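Long-range contacts in CdiA toxin (Cupriavidus taiwanensis, PDB 5T87), which is the C-terminal toxin domain of a contact-dependent growth inhibition protein, probably a catalytic toxin, held here in complex with its CdiI immunity protein: residues Q8-N13 / R24-P29; G32-F37 / R50-L55. One frame throughout, in Å; residues are numbered along the deposited sequence.

Contact 1 (Q8-N13 / R24-P29); sequences QSVLEN and RVSVDP
Arg24 meets Leu11 where the N-terminal helix 7-12 of the toxin domain lies against one face of a four-stranded antiparallel sheet, a compact case of helix-on-sheet packing. Within this part of the strand Arg24 and Ser26 start out toward the helix, whereas Val25 and Val27 start away from it. Arg24 contributes its aliphatic part: CD comes within 4.4 Å of Leu11 CD1, a loose apolar touch. The charged end is held elsewhere, NE hydrogen-bonding Ser14 OG just beyond the helix, and the residue also packs on Met3 of the CdiI immunity protein.

Ser26 makes the polar link. With OG anti to the backbone N (chi1 -158°), the hydroxyl reaches the end of the helix and donates to the carbonyl of Val10, OG to O 3.1 Å. The donor lies only 17° from the carbonyl plane, and the C=O...donor angle is 140°. This carbonyl belongs to the last turn of the helix, and both Val10 and Ser26 are buried, which places the bond in the protein interior. Asn13 O, in the first residue to leave the helical conformation, stands 3.2 Å from the same OG.

The two methyls of Val10 are shared between Ser26 and Asp28. CG1, anti to the backbone N, rests 3.7 Å from Ser26 CB; the valine's other neighbours include Val35 and Phe37 of the next strand. Asp28, just past the strand, crosses the valine side chain at about a right angle. Its OD1 accepts a hydrogen bond from Asn6 ND2, ahead of the helix, which ties the carboxylate to the N-terminal side. The branch CG2 of Val10 approaches that carboxylate, ending 3.6 Å from Asp28 OD2.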
loop_
_atom_site.group_PDB
_atom_site.type_symbol
_atom_site.label_atom_id
_atom_site.label_comp_id
_atom_site.label_asym_id
_atom_site.label_seq_id
_atom_site.Cartn_x
_atom_site.Cartn_y
_atom_site.Cartn_z
ATOM N N GLN E 8 -4.925 -4.642 15.171
ATOM C CA GLN E 8 -6.284 -5.174 15.037
ATOM C C GLN E 8 -7.367 -4.162 15.459
ATOM O O GLN E 8 -8.259 -3.847 14.664
ATOM C CB GLN E 8 -6.410 -6.509 15.791
ATOM C CG GLN E 8 -7.689 -7.293 15.534
ATOM C CD GLN E 8 -7.936 -7.566 14.062
ATOM O OE1 GLN E 8 -7.187 -8.297 13.424
ATOM N NE2 GLN E 8 -8.989 -6.980 13.519
ATOM N N SER E 9 -7.261 -3.621 16.677
ATOM C CA SER E 9 -8.276 -2.685 17.215
ATOM C C SER E 9 -8.283 -1.309 16.518
ATOM O O SER E 9 -9.340 -0.688 16.337
ATOM C CB SER E 9 -8.116 -2.520 18.735
ATOM O OG SER E 9 -6.800 -2.129 19.089
ATOM N N VAL E 10 -7.099 -0.848 16.124
ATOM C CA VAL E 10 -6.953 0.388 15.348
ATOM C C VAL E 10 -7.579 0.252 13.943
ATOM O O VAL E 10 -8.190 1.206 13.443
ATOM C CB VAL E 10 -5.468 0.811 15.244
ATOM C CG1 VAL E 10 -5.311 2.023 14.338
ATOM C CG2 VAL E 10 -4.892 1.134 16.626
ATOM N N LEU E 11 -7.422 -0.924 13.322
ATOM C CA LEU E 11 -8.096 -1.249 12.054
ATOM C C LEU E 11 -9.617 -1.260 12.192
ATOM O O LEU E 11 -10.309 -0.682 11.357
ATOM C CB LEU E 11 -7.610 -2.605 11.512
ATOM C CG LEU E 11 -8.266 -3.218 10.259
ATOM C CD1 LEU E 11 -8.241 -2.257 9.083
ATOM C CD2 LEU E 11 -7.577 -4.525 9.890
ATOM N N GLU E 12 -10.128 -1.924 13.234
ATOM C CA GLU E 12 -11.587 -2.013 13.464
ATOM C C GLU E 12 -12.227 -0.626 13.662
ATOM O O GLU E 12 -13.276 -0.347 13.088
ATOM C CB GLU E 12 -11.910 -2.962 14.626
ATOM C CG GLU E 12 -11.653 -4.433 14.291
ATOM C CD GLU E 12 -11.658 -5.382 15.497
ATOM O OE1 GLU E 12 -11.710 -4.913 16.650
ATOM O OE2 GLU E 12 -11.598 -6.618 15.309
ATOM N N ASN E 13 -11.560 0.261 14.402
ATOM C CA ASN E 13 -12.050 1.633 14.580
ATOM C C ASN E 13 -11.549 2.605 13.489
ATOM O O ASN E 13 -11.482 3.809 13.736
ATOM C CB ASN E 13 -11.690 2.165 15.991
ATOM C CG ASN E 13 -12.292 1.327 17.115
ATOM O OD1 ASN E 13 -11.563 0.710 17.888
ATOM N ND2 ASN E 13 -13.629 1.296 17.207
ATOM N N ARG E 24 -8.047 2.971 4.039
ATOM C CA ARG E 24 -8.612 3.479 5.274
ATOM C C ARG E 24 -7.557 4.223 6.076
ATOM O O ARG E 24 -6.354 4.133 5.786
ATOM C CB ARG E 24 -9.140 2.334 6.143
ATOM C CG ARG E 24 -10.002 1.317 5.422
ATOM C CD ARG E 24 -10.600 0.322 6.404
ATOM N NE ARG E 24 -11.665 0.907 7.227
ATOM C CZ ARG E 24 -12.930 1.114 6.838
ATOM N NH1 ARG E 24 -13.798 1.651 7.688
ATOM N NH2 ARG E 24 -13.338 0.801 5.612
ATOM N N VAL E 25 -8.029 4.928 7.107
ATOM C CA VAL E 25 -7.171 5.689 8.036
ATOM C C VAL E 25 -7.750 5.688 9.459
ATOM O O VAL E 25 -8.972 5.702 9.635
ATOM C CB VAL E 25 -6.942 7.146 7.540
ATOM C CG1 VAL E 25 -8.252 7.918 7.402
ATOM C CG2 VAL E 25 -5.973 7.887 8.451
ATOM N N SER E 26 -6.867 5.663 10.459
ATOM C CA SER E 26 -7.260 5.718 11.878
ATOM C C SER E 26 -6.209 6.456 12.726
ATOM O O SER E 26 -5.183 6.913 12.202
ATOM C CB SER E 26 -7.452 4.298 12.412
ATOM O OG SER E 26 -8.290 4.275 13.555
ATOM N N VAL E 27 -6.471 6.564 14.029
ATOM C CA VAL E 27 -5.487 7.082 14.994
ATOM C C VAL E 27 -5.482 6.188 16.239
ATOM O O VAL E 27 -6.543 5.810 16.731
ATOM C CB VAL E 27 -5.744 8.575 15.346
ATOM C CG1 VAL E 27 -7.133 8.790 15.937
ATOM C CG2 VAL E 27 -4.668 9.112 16.281
ATOM N N ASP E 28 -4.293 5.839 16.727
ATOM C CA ASP E 28 -4.165 4.962 17.891
ATOM C C ASP E 28 -4.526 5.775 19.146
ATOM O O ASP E 28 -3.827 6.745 19.454
ATOM C CB ASP E 28 -2.737 4.402 17.986
ATOM C CG ASP E 28 -2.652 3.133 18.824
ATOM O OD1 ASP E 28 -3.302 3.064 19.891
ATOM O OD2 ASP E 28 -1.921 2.206 18.415
ATOM N N PRO E 29 -5.622 5.402 19.859
ATOM C CA PRO E 29 -5.954 6.171 21.073
ATOM C C PRO E 29 -4.839 6.103 22.114
ATOM O O PRO E 29 -4.539 7.113 22.753
ATOM C CB PRO E 29 -7.233 5.499 21.604
ATOM C CG PRO E 29 -7.732 4.638 20.497
ATOM C CD PRO E 29 -6.528 4.249 19.692
#

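Contact 2 (G32-F37 / R50-L55)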
loop_
_atom_site.group_PDB
_atom_site.type_symbol
_atom_site.label_atom_id
_atom_site.label_comp_id
_atom_site.label_asym_id
_atom_site.label_seq_id
_atom_site.Cartn_x
_atom_site.Cartn_y
_atom_site.Cartn_z
ATOM N N GLY E 32 -1.077 7.308 20.053
ATOM C CA GLY E 32 -1.247 8.605 19.370
ATOM C C GLY E 32 -0.774 8.705 17.920
ATOM O O GLY E 32 -0.884 9.769 17.307
ATOM N N GLU E 33 -0.259 7.608 17.366
ATOM C CA GLU E 33 0.250 7.584 15.990
ATOM C C GLU E 33 -0.895 7.556 14.964
ATOM O O GLU E 33 -1.990 7.075 15.268
ATOM C CB GLU E 33 1.173 6.373 15.802
ATOM C CG GLU E 33 0.452 5.020 15.774
ATOM C CD GLU E 33 1.274 3.847 16.307
ATOM O OE1 GLU E 33 2.458 4.031 16.676
ATOM O OE2 GLU E 33 0.720 2.723 16.366
ATOM N N PHE E 34 -0.638 8.095 13.770
ATOM C CA PHE E 34 -1.586 8.043 12.650
ATOM C C PHE E 34 -1.233 6.865 11.750
ATOM O O PHE E 34 -0.057 6.668 11.418
ATOM C CB PHE E 34 -1.562 9.343 11.843
ATOM C CG PHE E 34 -1.854 10.564 12.665
ATOM C CD1 PHE E 34 -3.141 10.795 13.155
ATOM C CD2 PHE E 34 -0.843 11.484 12.968
ATOM C CE1 PHE E 34 -3.414 11.920 13.926
ATOM C CE2 PHE E 34 -1.112 12.608 13.735
ATOM C CZ PHE E 34 -2.398 12.826 14.217
ATOM N N VAL E 35 -2.259 6.100 11.352
ATOM C CA VAL E 35 -2.086 4.810 10.650
ATOM C C VAL E 35 -2.901 4.707 9.357
ATOM O O VAL E 35 -4.110 4.962 9.364
ATOM C CB VAL E 35 -2.478 3.611 11.545
ATOM C CG1 VAL E 35 -2.093 2.292 10.873
ATOM C CG2 VAL E 35 -1.821 3.721 12.917
ATOM N N VAL E 36 -2.221 4.312 8.273
ATOM C CA VAL E 36 -2.831 4.075 6.959
ATOM C C VAL E 36 -2.911 2.569 6.702
ATOM O O VAL E 36 -1.910 1.849 6.854
ATOM C CB VAL E 36 -2.002 4.716 5.830
ATOM C CG1 VAL E 36 -2.597 4.392 4.456
ATOM C CG2 VAL E 36 -1.877 6.223 6.023
ATOM N N PHE E 37 -4.100 2.117 6.293
ATOM C CA PHE E 37 -4.385 0.707 6.041
ATOM C C PHE E 37 -4.783 0.483 4.604
ATOM O O PHE E 37 -5.589 1.236 4.072
ATOM C CB PHE E 37 -5.558 0.259 6.898
ATOM C CG PHE E 37 -5.261 0.225 8.360
ATOM C CD1 PHE E 37 -4.484 -0.801 8.894
ATOM C CD2 PHE E 37 -5.773 1.199 9.215
ATOM C CE1 PHE E 37 -4.202 -0.847 10.252
ATOM C CE2 PHE E 37 -5.506 1.151 10.579
ATOM C CZ PHE E 37 -4.717 0.124 11.095
ATOM N N ARG E 50 2.235 6.971 9.852
ATOM C CA ARG E 50 2.571 8.236 9.201
ATOM C C ARG E 50 2.589 9.428 10.166
ATOM O O ARG E 50 1.946 9.405 11.209
ATOM C CB ARG E 50 1.613 8.513 8.038
ATOM C CG ARG E 50 1.909 7.725 6.770
ATOM C CD ARG E 50 1.255 8.376 5.556
ATOM N NE ARG E 50 1.220 7.472 4.402
ATOM C CZ ARG E 50 0.689 7.769 3.212
ATOM N NH1 ARG E 50 0.192 8.981 2.967
ATOM N NH2 ARG E 50 0.707 6.860 2.245
ATOM N N ALA E 51 3.348 10.456 9.790
ATOM C CA ALA E 51 3.347 11.750 10.477
ATOM C C ALA E 51 2.231 12.650 9.914
ATOM O O ALA E 51 2.000 12.672 8.705
ATOM C CB ALA E 51 4.702 12.424 10.307
ATOM N N TRP E 52 1.566 13.404 10.789
ATOM C CA TRP E 52 0.439 14.273 10.411
ATOM C C TRP E 52 0.584 14.994 9.048
ATOM O O TRP E 52 -0.355 15.005 8.257
ATOM C CB TRP E 52 0.171 15.311 11.519
ATOM C CG TRP E 52 -0.917 16.263 11.145
ATOM C CD1 TRP E 52 -0.764 17.544 10.704
ATOM C CD2 TRP E 52 -2.325 15.991 11.117
ATOM N NE1 TRP E 52 -1.992 18.095 10.419
ATOM C CE2 TRP E 52 -2.968 17.165 10.664
ATOM C CE3 TRP E 52 -3.106 14.876 11.443
ATOM C CZ2 TRP E 52 -4.361 17.256 10.529
ATOM C CZ3 TRP E 52 -4.489 14.966 11.308
ATOM C CH2 TRP E 52 -5.100 16.150 10.854
ATOM N N LYS E 53 1.748 15.596 8.791
ATOM C CA LYS E 53 1.981 16.366 7.548
ATOM C C LYS E 53 2.068 15.477 6.286
ATOM O O LYS E 53 1.882 15.968 5.166
ATOM C CB LYS E 53 3.246 17.238 7.673
ATOM C CG LYS E 53 4.557 16.462 7.538
ATOM C CD LYS E 53 5.766 17.185 8.124
ATOM C CE LYS E 53 6.964 16.243 8.266
ATOM N NZ LYS E 53 7.280 15.461 7.030
ATOM N N ASP E 54 2.376 14.190 6.480
ATOM C CA ASP E 54 2.400 13.186 5.400
ATOM C C ASP E 54 1.020 12.605 4.996
ATOM O O ASP E 54 0.937 11.847 4.026
ATOM C CB ASP E 54 3.371 12.041 5.764
ATOM C CG ASP E 54 4.814 12.512 5.905
ATOM O OD1 ASP E 54 5.112 13.656 5.518
ATOM O OD2 ASP E 54 5.656 11.736 6.397
ATOM N N LEU E 55 -0.049 12.952 5.717
ATOM C CA LEU E 55 -1.411 12.565 5.321
ATOM C C LEU E 55 -1.937 13.594 4.339
ATOM O O LEU E 55 -1.532 14.756 4.393
ATOM C CB LEU E 55 -2.351 12.498 6.520
ATOM C CG LEU E 55 -1.840 11.956 7.856
ATOM C CD1 LEU E 55 -3.039 11.665 8.751
ATOM C CD2 LEU E 55 -0.954 10.728 7.703
#
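This is a strand-to-loop contact at the edge of the antiparallel sheet: the start of strand 34-41 meets Arg50 and the short 3-10 turn 52-54 that leads toward helix 57-64. Arg50 N donates to Phe34 O over 2.8 Å in a nearly straight bond (172°), joining the two backbones. Beyond it, aromatic packing takes over. The Phe34 ring, swung beside its own backbone N (chi1 -57°), has Trp52 CE3 over one face, while Arg50 O sits at the ring edge in its plane. The two aromatic planes are inclined at 53°, neither stacked nor perpendicular. Leu55 CD1 reaches Phe34 CB at 4.1 Å, and Leu63 of helix 57-64 also packs on Phe34.

Two residues further along the strand, Val36 lays CG2 over one face of the Arg50 guanidinium, 3.7 Å from NE. The arginine chain is extended from CG to NE, which carries its head past the valine to three polar partners: NE bonds His48 NE2, NH2 forms a salt bridge with Asp108 of the CdiI immunity protein, and NH1 donates to Asp54 O at 3.1 Å. These bonds probably fix the rotation of the guanidinium. The closest side-chain approach is made by Phe34 CZ, 3.5 Å from Trp52 CE3.

In the fold
From the N terminus, the chain first forms helix 7-12, passes through edge strand 15-18 and returns along strand 21-27, where contact 1 closes the first loop. A turn then opens strand 34-41; its hairpin with strand 44-50 is closed at the base by contact 2, just before helix 57-64. The two loops follow in series, neither nesting nor crossing. They are joined side by side through strands 21-27 and 34-41, with probable hydrogen bonds from Asp28 N to Glu33 O and from Arg24 N to Phe37 O. Contact 1 sets helix 7-12 on the sheet, and contact 2 holds against it the loop that leads to helix 57-64.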